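Local coordinates for protein alkaline serine protease AL20 (Nesterenkonia abyssinica, PDB 3CP7) that probably cleaves peptide bonds in proteins as a secreted, thermostable serine protease with a trypsin-like fold, working under alkaline conditions, at residues N26-S34 with T104-I115; D151-C162 with Y189-G200. One frame throughout, in Å; residues are numbered along the deposited sequence.

Coming from the N terminus, strand 19-27 of the first barrel runs into residues 26-34, and interaction 1 brings 104-115 back against them. The loop it closes holds the remaining strands of that barrel, 35-38, 55-59, 71-78 and 93-97, and the contact sets the start of the connection to the second barrel against the end of strand 19-27. Interaction 2 opens only later: 151-162 pairs with 189-200 inside the second barrel, closing a short loop that includes strand 172-175 and Ser169, the probable nucleophile. The two contacts therefore follow in series, neither nested nor crossed. The centres of interactions 1 and 2 are about 29 Å apart, on opposite sides of the chain's centre.

Interaction 1 of 2, residues N26-S34 with T104-I115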
loop_
_atom_site.group_PDB
_atom_site.type_symbol
_atom_site.label_atom_id
_atom_site.label_comp_id
_atom_site.label_asym_id
_atom_site.label_seq_id
_atom_site.Cartn_x
_atom_site.Cartn_y
_atom_site.Cartn_z
ATOM N N ASN A 26 -11.094 -13.892 4.036
ATOM C CA ASN A 26 -12.315 -14.136 3.295
ATOM C C ASN A 26 -12.202 -13.662 1.860
ATOM O O ASN A 26 -11.772 -12.547 1.625
ATOM C CB ASN A 26 -13.480 -13.425 3.992
ATOM C CG ASN A 26 -14.831 -13.761 3.374
ATOM O OD1 ASN A 26 -15.220 -14.930 3.309
ATOM N ND2 ASN A 26 -15.553 -12.733 2.922
ATOM N N ILE A 27 -12.616 -14.504 0.909
ATOM C CA ILE A 27 -12.639 -14.101 -0.498
ATOM C C ILE A 27 -13.730 -13.059 -0.722
ATOM O O ILE A 27 -14.911 -13.319 -0.466
ATOM C CB ILE A 27 -12.886 -15.289 -1.467
ATOM C CG1 ILE A 27 -11.874 -16.412 -1.229
ATOM C CG2 ILE A 27 -12.834 -14.803 -2.920
ATOM C CD1 ILE A 27 -12.190 -17.704 -2.005
ATOM N N VAL A 28 -13.323 -11.885 -1.197
ATOM C CA VAL A 28 -14.262 -10.817 -1.545
ATOM C C VAL A 28 -14.275 -10.644 -3.059
ATOM O O VAL A 28 -13.254 -10.832 -3.723
ATOM C CB VAL A 28 -13.934 -9.478 -0.825
ATOM C CG1 VAL A 28 -14.257 -9.611 0.669
ATOM C CG2 VAL A 28 -12.475 -9.027 -1.074
ATOM N N ALA A 29 -15.447 -10.322 -3.603
ATOM C CA ALA A 29 -15.590 -10.173 -5.058
ATOM C C ALA A 29 -14.573 -9.170 -5.567
ATOM O O ALA A 29 -14.444 -8.092 -4.997
ATOM C CB ALA A 29 -16.985 -9.725 -5.399
ATOM N N SER A 30 -13.842 -9.524 -6.622
ATOM C CA SER A 30 -12.787 -8.657 -7.140
ATOM C C SER A 30 -12.594 -8.835 -8.629
ATOM O O SER A 30 -12.728 -9.946 -9.148
ATOM C CB SER A 30 -11.467 -8.983 -6.450
ATOM O OG SER A 30 -11.040 -10.302 -6.741
ATOM N N ALA A 31 -12.234 -7.752 -9.316
ATOM C CA ALA A 31 -11.915 -7.862 -10.746
ATOM C C ALA A 31 -10.831 -8.915 -11.001
ATOM O O ALA A 31 -10.921 -9.692 -11.967
ATOM C CB ALA A 31 -11.494 -6.517 -11.316
ATOM N N ASN A 32 -9.804 -8.963 -10.153
ATOM C CA ASN A 32 -8.721 -9.918 -10.386
ATOM C C ASN A 32 -9.035 -11.342 -9.946
ATOM O O ASN A 32 -8.218 -12.245 -10.170
ATOM C CB ASN A 32 -7.385 -9.453 -9.789
ATOM C CG ASN A 32 -7.410 -9.305 -8.275
ATOM O OD1 ASN A 32 -8.249 -9.892 -7.586
ATOM N ND2 ASN A 32 -6.461 -8.525 -7.747
ATOM N N GLN A 33 -10.200 -11.530 -9.316
ATOM C CA GLN A 33 -10.664 -12.857 -8.881
ATOM C C GLN A 33 -9.710 -13.541 -7.891
ATOM O O GLN A 33 -9.761 -14.753 -7.693
ATOM C CB GLN A 33 -10.924 -13.761 -10.098
ATOM C CG GLN A 33 -11.972 -13.215 -11.058
ATOM C CD GLN A 33 -13.385 -13.344 -10.528
ATOM O OE1 GLN A 33 -13.885 -14.454 -10.318
ATOM N NE2 GLN A 33 -14.046 -12.212 -10.318
ATOM N N SER A 34 -8.878 -12.746 -7.234
ATOM C CA SER A 34 -7.752 -13.271 -6.472
ATOM C C SER A 34 -7.586 -12.632 -5.098
ATOM O O SER A 34 -6.523 -12.768 -4.493
ATOM C CB SER A 34 -6.454 -13.068 -7.260
ATOM O OG SER A 34 -6.520 -13.715 -8.521
ATOM N N THR A 104 -8.004 -18.889 -10.864
ATOM C CA THR A 104 -7.973 -17.951 -9.744
ATOM C C THR A 104 -8.793 -18.501 -8.570
ATOM O O THR A 104 -9.657 -19.370 -8.739
ATOM C CB THR A 104 -8.552 -16.601 -10.146
ATOM O OG1 THR A 104 -9.890 -16.806 -10.601
ATOM C CG2 THR A 104 -7.719 -15.944 -11.264
ATOM N N VAL A 105 -8.540 -17.984 -7.371
ATOM C CA VAL A 105 -9.210 -18.529 -6.196
ATOM C C VAL A 105 -10.731 -18.339 -6.270
ATOM O O VAL A 105 -11.493 -19.205 -5.825
ATOM C CB VAL A 105 -8.619 -17.963 -4.876
ATOM C CG1 VAL A 105 -9.144 -16.544 -4.567
ATOM C CG2 VAL A 105 -8.919 -18.896 -3.727
ATOM N N GLN A 106 -11.174 -17.211 -6.825
ATOM C CA GLN A 106 -12.604 -16.944 -6.924
ATOM C C GLN A 106 -13.260 -17.890 -7.934
ATOM O O GLN A 106 -14.388 -18.313 -7.732
ATOM C CB GLN A 106 -12.876 -15.467 -7.261
ATOM C CG GLN A 106 -14.339 -15.053 -7.098
ATOM C CD GLN A 106 -14.586 -13.560 -7.270
ATOM O OE1 GLN A 106 -15.692 -13.151 -7.658
ATOM N NE2 GLN A 106 -13.599 -12.746 -6.951
ATOM N N GLN A 107 -12.540 -18.211 -9.008
ATOM C CA GLN A 107 -13.014 -19.188 -9.994
ATOM C C GLN A 107 -13.044 -20.597 -9.405
ATOM O O GLN A 107 -13.972 -21.372 -9.663
ATOM C CB GLN A 107 -12.125 -19.149 -11.234
ATOM C CG GLN A 107 -12.413 -17.973 -12.157
ATOM C CD GLN A 107 -13.727 -18.117 -12.893
ATOM O OE1 GLN A 107 -14.711 -17.466 -12.549
ATOM N NE2 GLN A 107 -13.753 -18.984 -13.913
ATOM N N GLN A 108 -12.016 -20.925 -8.623
ATOM C CA GLN A 108 -11.926 -22.218 -7.949
ATOM C C GLN A 108 -13.115 -22.448 -7.023
ATOM O O GLN A 108 -13.768 -23.491 -7.053
ATOM C CB GLN A 108 -10.629 -22.275 -7.128
ATOM C CG GLN A 108 -10.549 -23.469 -6.172
ATOM C CD GLN A 108 -10.404 -24.782 -6.904
ATOM O OE1 GLN A 108 -9.732 -24.864 -7.932
ATOM N NE2 GLN A 108 -11.020 -25.821 -6.367
ATOM N N VAL A 109 -13.371 -21.465 -6.168
ATOM C CA VAL A 109 -14.411 -21.610 -5.160
ATOM C C VAL A 109 -15.801 -21.366 -5.748
ATOM O O VAL A 109 -16.788 -21.919 -5.260
ATOM C CB VAL A 109 -14.107 -20.700 -3.930
ATOM C CG1 VAL A 109 -15.248 -20.686 -2.949
ATOM C CG2 VAL A 109 -12.841 -21.189 -3.238
ATOM N N GLY A 110 -15.873 -20.537 -6.787
ATOM C CA GLY A 110 -17.124 -20.339 -7.529
ATOM C C GLY A 110 -18.009 -19.250 -6.945
ATOM O O GLY A 110 -19.114 -19.013 -7.433
ATOM N N THR A 111 -17.511 -18.571 -5.910
ATOM C CA THR A 111 -18.262 -17.530 -5.224
ATOM C C THR A 111 -17.315 -16.650 -4.417
ATOM O O THR A 111 -16.116 -16.950 -4.292
ATOM C CB THR A 111 -19.374 -18.135 -4.331
ATOM O OG1 THR A 111 -20.278 -17.107 -3.905
ATOM C CG2 THR A 111 -18.802 -18.863 -3.114
ATOM N N ALA A 112 -17.869 -15.542 -3.921
ATOM C CA ALA A 112 -17.133 -14.568 -3.122
ATOM C C ALA A 112 -18.150 -13.713 -2.405
ATOM O O ALA A 112 -19.303 -13.596 -2.835
ATOM C CB ALA A 112 -16.280 -13.687 -4.020
ATOM N N SER A 113 -17.728 -13.095 -1.308
ATOM C CA SER A 113 -18.587 -12.155 -0.599
ATOM C C SER A 113 -18.602 -10.791 -1.268
ATOM O O SER A 113 -17.558 -10.317 -1.723
ATOM C CB SER A 113 -18.059 -11.950 0.811
ATOM O OG SER A 113 -18.117 -13.154 1.530
ATOM N N PRO A 114 -19.772 -10.125 -1.266
ATOM C CA PRO A 114 -19.754 -8.704 -1.593
ATOM C C PRO A 114 -19.056 -7.970 -0.447
ATOM O O PRO A 114 -18.929 -8.520 0.656
ATOM C CB PRO A 114 -21.242 -8.312 -1.662
ATOM C CG PRO A 114 -22.037 -9.511 -1.285
ATOM C CD PRO A 114 -21.107 -10.608 -0.862
ATOM N N ILE A 115 -18.616 -6.749 -0.704
ATOM C CA ILE A 115 -17.952 -5.948 0.324
ATOM C C ILE A 115 -18.561 -4.556 0.275
ATOM O O ILE A 115 -18.858 -4.038 -0.803
ATOM C CB ILE A 115 -16.414 -5.971 0.127
ATOM C CG1 ILE A 115 -15.683 -5.236 1.259
ATOM C CG2 ILE A 115 -16.029 -5.439 -1.264
ATOM C CD1 ILE A 115 -14.180 -5.487 1.261
HETATM O O HOH W 1 -11.434 -12.413 -5.217
HETATM O O HOH W 2 -6.307 -16.303 -7.306
#
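Ile27 and Ala29 hold the backbone of Ser113 between them where strand 19-27 of the first barrel of this trypsin-like fold meets the connection to the second barrel. Ser113 N donates to Ile27 O at 2.9 Å, and Ala29 N to Ser113 O at 2.8 Å, a single beta bridge centred on Val28. The Ser113 side chain is held too: Asn26 ND2 reaches its OG at 2.9 Å, almost straight at 174°, with OG in the plane of the amide. That amide is shared further, its OD1 bonded to His8 and its ND2 also to Gln183.

Beside the bridge, Ile27 supplies the apolar contact. Its CG1 lies next to the backbone N (chi1 -54°), which sends CD1 tip to tip against the CG2 methyls of Val105 and, at 3.8 Å, Val109 on helix 105-109. Its other branch, CG2, meets Ala112 CB at 3.8 Å.

At the start of that helix, Gln106 N gives its hydrogen to Gln33 O at 3.0 Å, so a carbonyl from the other segment satisfies a first-turn amide. The side chain of Gln33 bends at chi2 and lays its amide against that of the extended Gln106, the planes 39° apart. Thr104 is the N-cap: OG1 takes a weak bond from Gln107 N while packing on Gln33 CB at 3.3 Å.

What positions Gln33 is the type I turn Ser30-Gln33, overlapped by an Asx turn in which Asn32 OD1 accepts from Ser34 N as well as bonding Thr35 OG1. Two waters fill in the polar links. One joins Val28 O and Ser30 OG, with a weak bond to Gln106 NE2; the other donates to Ser34 OG and accepts from Val105 N at 2.8 Å.

Interaction 2 of 2, residues D151-C162 with Y189-G200; sequences DPMGSSTQGIPC and YGYTFLPNVMFG
Strands 158-161 and 197-200 pair antiparallel in the second barrel of the trypsin-like fold, where 197-200 also bonds, more loosely, to 183-191. Backbone bonds do most of the joining: Gln158 with Gly200 and Ile160 with Met198 are hydrogen-bonded pairs, each with two bonds. Beyond the last of these, Cys162 N reaches Asn196 O at 2.8 Å, while the Cys162 sulfur is tied to Cys144 in a disulfide.

The polar side chains gather round Asp151. With CG anti to the backbone N (chi1 175°), its carboxylate meets the edge of the Tyr191 ring, the two planes 13° apart, and Tyr191 OH donates to OD1 at 2.6 Å on the syn side. Met153 N comes to the same oxygen from the opposite face, making an Asx turn. OD2 is gripped twice as well, by Ser155 N and Ser155 OG. Replacing the carboxylate with the methyl of an alanine is likely to leave the Tyr191 hydroxyl without its acceptor and the amides of Met153 and Ser155 without the group that gathers them. Nearby, Tyr189 OH is hydrogen-bonded to Thr157 OG1 at 2.9 Å.

Among the packing contacts, Met153 SD makes an oblique Met-aromatic contact with Tyr191, 4.6 Å from the ring centroid. Pro152 CD presses on Phe199 CE2 at 3.5 Å. Tyr191 CE2 covers one face of the Phe199 ring. Gly159 has no CB, which would run into Phe199 and Val197, and Phe199 CD2 can settle 3.5 Å from Gly159 CA.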
loop_
_atom_site.group_PDB
_atom_site.type_symbol
_atom_site.label_atom_id
_atom_site.label_comp_id
_atom_site.label_asym_id
_atom_site.label_seq_id
_atom_site.Cartn_x
_atom_site.Cartn_y
_atom_site.Cartn_z
ATOM N N ASP A 151 -15.967 1.907 20.088
ATOM C CA ASP A 151 -14.750 1.650 20.838
ATOM C C ASP A 151 -14.790 2.439 22.153
ATOM O O ASP A 151 -14.920 3.657 22.120
ATOM C CB ASP A 151 -13.569 2.115 19.995
ATOM C CG ASP A 151 -12.248 2.002 20.715
ATOM O OD1 ASP A 151 -12.176 1.231 21.698
ATOM O OD2 ASP A 151 -11.287 2.673 20.282
ATOM N N PRO A 152 -14.661 1.749 23.308
ATOM C CA PRO A 152 -14.625 2.495 24.584
ATOM C C PRO A 152 -13.465 3.482 24.655
ATOM O O PRO A 152 -13.513 4.438 25.437
ATOM C CB PRO A 152 -14.465 1.394 25.641
ATOM C CG PRO A 152 -13.940 0.203 24.909
ATOM C CD PRO A 152 -14.560 0.296 23.526
ATOM N N MET A 153 -12.443 3.267 23.836
ATOM C CA MET A 153 -11.300 4.163 23.781
ATOM C C MET A 153 -11.536 5.378 22.897
ATOM O O MET A 153 -10.695 6.281 22.841
ATOM C CB MET A 153 -10.083 3.424 23.255
ATOM C CG MET A 153 -9.676 2.258 24.080
ATOM S SD MET A 153 -7.923 2.439 24.277
ATOM C CE MET A 153 -8.053 3.675 25.500
ATOM N N GLY A 154 -12.658 5.393 22.185
ATOM C CA GLY A 154 -13.021 6.567 21.402
ATOM C C GLY A 154 -12.521 6.604 19.971
ATOM O O GLY A 154 -12.736 7.596 19.274
ATOM N N SER A 155 -11.856 5.539 19.521
ATOM C CA SER A 155 -11.464 5.464 18.118
ATOM C C SER A 155 -12.674 5.090 17.273
ATOM O O SER A 155 -13.753 4.826 17.805
ATOM C CB SER A 155 -10.330 4.450 17.917
ATOM O OG SER A 155 -10.819 3.130 17.696
ATOM N N SER A 156 -12.476 5.054 15.955
ATOM C CA SER A 156 -13.557 4.719 15.025
ATOM C C SER A 156 -13.847 3.213 14.940
ATOM O O SER A 156 -14.774 2.794 14.231
ATOM C CB SER A 156 -13.269 5.283 13.632
ATOM O OG SER A 156 -12.087 4.691 13.110
ATOM N N THR A 157 -13.072 2.381 15.637
ATOM C CA THR A 157 -13.381 0.939 15.616
ATOM C C THR A 157 -14.709 0.656 16.323
ATOM O O THR A 157 -15.253 1.522 17.039
ATOM C CB THR A 157 -12.270 0.076 16.242
ATOM O OG1 THR A 157 -12.189 0.368 17.641
ATOM C CG2 THR A 157 -10.937 0.369 15.577
ATOM N N GLN A 158 -15.237 -0.541 16.103
ATOM C CA GLN A 158 -16.465 -0.985 16.766
ATOM C C GLN A 158 -16.246 -2.345 17.389
ATOM O O GLN A 158 -15.415 -3.123 16.915
ATOM C CB GLN A 158 -17.628 -1.074 15.781
ATOM C CG GLN A 158 -17.912 0.212 15.034
ATOM C CD GLN A 158 -19.184 0.107 14.222
ATOM O OE1 GLN A 158 -20.238 0.578 14.643
ATOM N NE2 GLN A 158 -19.106 -0.551 13.075
ATOM N N GLY A 159 -17.001 -2.627 18.447
ATOM C CA GLY A 159 -16.902 -3.897 19.136
ATOM C C GLY A 159 -18.195 -4.674 19.086
ATOM O O GLY A 159 -19.283 -4.093 19.079
ATOM N N ILE A 160 -18.063 -5.996 19.036
ATOM C CA ILE A 160 -19.204 -6.897 19.185
ATOM C C ILE A 160 -18.922 -7.959 20.246
ATOM O O ILE A 160 -17.776 -8.320 20.470
ATOM C CB ILE A 160 -19.582 -7.605 17.846
ATOM C CG1 ILE A 160 -18.391 -8.400 17.263
ATOM C CG2 ILE A 160 -20.130 -6.593 16.849
ATOM C CD1 ILE A 160 -18.729 -9.261 16.040
ATOM N N PRO A 161 -19.975 -8.491 20.891
ATOM C CA PRO A 161 -19.737 -9.606 21.810
ATOM C C PRO A 161 -19.193 -10.814 21.050
ATOM O O PRO A 161 -19.781 -11.228 20.040
ATOM C CB PRO A 161 -21.129 -9.904 22.390
ATOM C CG PRO A 161 -22.103 -9.287 21.441
ATOM C CD PRO A 161 -21.402 -8.115 20.807
ATOM N N CYS A 162 -18.070 -11.357 21.509
ATOM C CA CYS A 162 -17.390 -12.415 20.769
ATOM C C CYS A 162 -16.317 -13.071 21.601
ATOM O O CYS A 162 -15.440 -12.390 22.123
ATOM C CB CYS A 162 -16.739 -11.823 19.515
ATOM S SG CYS A 162 -16.008 -13.047 18.424
ATOM N N TYR A 189 -8.887 -6.962 17.030
ATOM C CA TYR A 189 -8.247 -6.986 18.335
ATOM C C TYR A 189 -9.265 -6.996 19.454
ATOM O O TYR A 189 -10.447 -6.737 19.232
ATOM C CB TYR A 189 -7.314 -5.766 18.485
ATOM C CG TYR A 189 -8.037 -4.453 18.655
ATOM C CD1 TYR A 189 -8.377 -3.669 17.556
ATOM C CD2 TYR A 189 -8.368 -3.979 19.927
ATOM C CE1 TYR A 189 -9.049 -2.456 17.708
ATOM C CE2 TYR A 189 -9.044 -2.783 20.099
ATOM C CZ TYR A 189 -9.365 -2.009 18.985
ATOM O OH TYR A 189 -10.040 -0.810 19.122
ATOM N N GLY A 190 -8.791 -7.318 20.658
ATOM C CA GLY A 190 -9.548 -7.042 21.881
ATOM C C GLY A 190 -8.703 -6.212 22.829
ATOM O O GLY A 190 -7.539 -5.890 22.531
ATOM N N TYR A 191 -9.299 -5.858 23.967
ATOM C CA TYR A 191 -8.558 -5.221 25.045
ATOM C C TYR A 191 -8.389 -6.192 26.194
ATOM O O TYR A 191 -9.300 -6.954 26.512
ATOM C CB TYR A 191 -9.299 -3.988 25.561
ATOM C CG TYR A 191 -9.416 -2.862 24.568
ATOM C CD1 TYR A 191 -8.304 -2.138 24.165
ATOM C CD2 TYR A 191 -10.663 -2.488 24.070
ATOM C CE1 TYR A 191 -8.421 -1.086 23.247
ATOM C CE2 TYR A 191 -10.794 -1.440 23.160
ATOM C CZ TYR A 191 -9.665 -0.747 22.743
ATOM O OH TYR A 191 -9.772 0.294 21.843
ATOM N N THR A 192 -7.235 -6.127 26.852
ATOM C CA THR A 192 -6.952 -7.005 27.988
ATOM C C THR A 192 -7.995 -6.875 29.105
ATOM O O THR A 192 -8.280 -7.854 29.797
ATOM C CB THR A 192 -5.571 -6.698 28.590
ATOM O OG1 THR A 192 -5.474 -5.289 28.827
ATOM C CG2 THR A 192 -4.466 -7.134 27.635
ATOM N N PHE A 193 -8.572 -5.685 29.269
ATOM C CA PHE A 193 -9.545 -5.436 30.345
ATOM C C PHE A 193 -10.969 -5.848 29.983
ATOM O O PHE A 193 -11.862 -5.811 30.824
ATOM C CB PHE A 193 -9.533 -3.954 30.751
ATOM C CG PHE A 193 -9.886 -3.011 29.632
ATOM C CD1 PHE A 193 -8.893 -2.382 28.901
ATOM C CD2 PHE A 193 -11.212 -2.737 29.317
ATOM C CE1 PHE A 193 -9.203 -1.517 27.869
ATOM C CE2 PHE A 193 -11.533 -1.883 28.281
ATOM C CZ PHE A 193 -10.534 -1.272 27.548
ATOM N N LEU A 194 -11.190 -6.234 28.732
ATOM C CA LEU A 194 -12.546 -6.443 28.245
ATOM C C LEU A 194 -12.681 -7.825 27.612
ATOM O O LEU A 194 -12.561 -7.969 26.399
ATOM C CB LEU A 194 -12.913 -5.319 27.263
ATOM C CG LEU A 194 -14.361 -5.167 26.793
ATOM C CD1 LEU A 194 -15.335 -4.949 27.959
ATOM C CD2 LEU A 194 -14.476 -4.049 25.773
ATOM N N PRO A 195 -12.903 -8.864 28.436
ATOM C CA PRO A 195 -13.059 -10.194 27.840
ATOM C C PRO A 195 -14.257 -10.290 26.898
ATOM O O PRO A 195 -15.253 -9.581 27.068
ATOM C CB PRO A 195 -13.254 -11.126 29.046
ATOM C CG PRO A 195 -13.458 -10.254 30.227
ATOM C CD PRO A 195 -12.979 -8.877 29.909
ATOM N N ASN A 196 -14.120 -11.151 25.897
ATOM C CA ASN A 196 -15.237 -11.508 25.014
ATOM C C ASN A 196 -15.863 -10.349 24.229
ATOM O O ASN A 196 -17.073 -10.340 23.973
ATOM C CB ASN A 196 -16.327 -12.254 25.801
ATOM C CG ASN A 196 -15.822 -13.538 26.414
ATOM O OD1 ASN A 196 -16.292 -13.955 27.474
ATOM N ND2 ASN A 196 -14.849 -14.161 25.774
ATOM N N VAL A 197 -15.045 -9.368 23.851
ATOM C CA VAL A 197 -15.467 -8.352 22.889
ATOM C C VAL A 197 -14.409 -8.278 21.792
ATOM O O VAL A 197 -13.221 -8.154 22.069
ATOM C CB VAL A 197 -15.706 -6.967 23.547
ATOM C CG1 VAL A 197 -16.154 -5.936 22.508
ATOM C CG2 VAL A 197 -16.766 -7.066 24.648
ATOM N N MET A 198 -14.856 -8.397 20.543
ATOM C CA MET A 198 -13.974 -8.288 19.383
ATOM C C MET A 198 -14.165 -6.937 18.711
ATOM O O MET A 198 -15.298 -6.524 18.440
ATOM C CB MET A 198 -14.297 -9.385 18.378
ATOM C CG MET A 198 -13.454 -9.314 17.096
ATOM S SD MET A 198 -11.767 -9.894 17.330
ATOM C CE MET A 198 -12.087 -11.662 17.472
ATOM N N PHE A 199 -13.054 -6.256 18.433
ATOM C CA PHE A 199 -13.097 -4.997 17.712
ATOM C C PHE A 199 -12.668 -5.178 16.280
ATOM O O PHE A 199 -11.780 -5.980 15.970
ATOM C CB PHE A 199 -12.266 -3.923 18.427
ATOM C CG PHE A 199 -12.840 -3.559 19.757
ATOM C CD1 PHE A 199 -12.512 -4.294 20.886
ATOM C CD2 PHE A 199 -13.776 -2.536 19.866
ATOM C CE1 PHE A 199 -13.087 -3.997 22.130
ATOM C CE2 PHE A 199 -14.364 -2.230 21.104
ATOM C CZ PHE A 199 -14.022 -2.963 22.230
ATOM N N GLY A 200 -13.345 -4.434 15.419
ATOM C CA GLY A 200 -13.049 -4.433 14.000
ATOM C C GLY A 200 -13.055 -3.017 13.489
ATOM O O GLY A 200 -13.819 -2.182 13.966
HETATM O O HOH W 3 -8.586 1.504 18.038
HETATM O O HOH W 4 -16.433 -1.484 12.375
#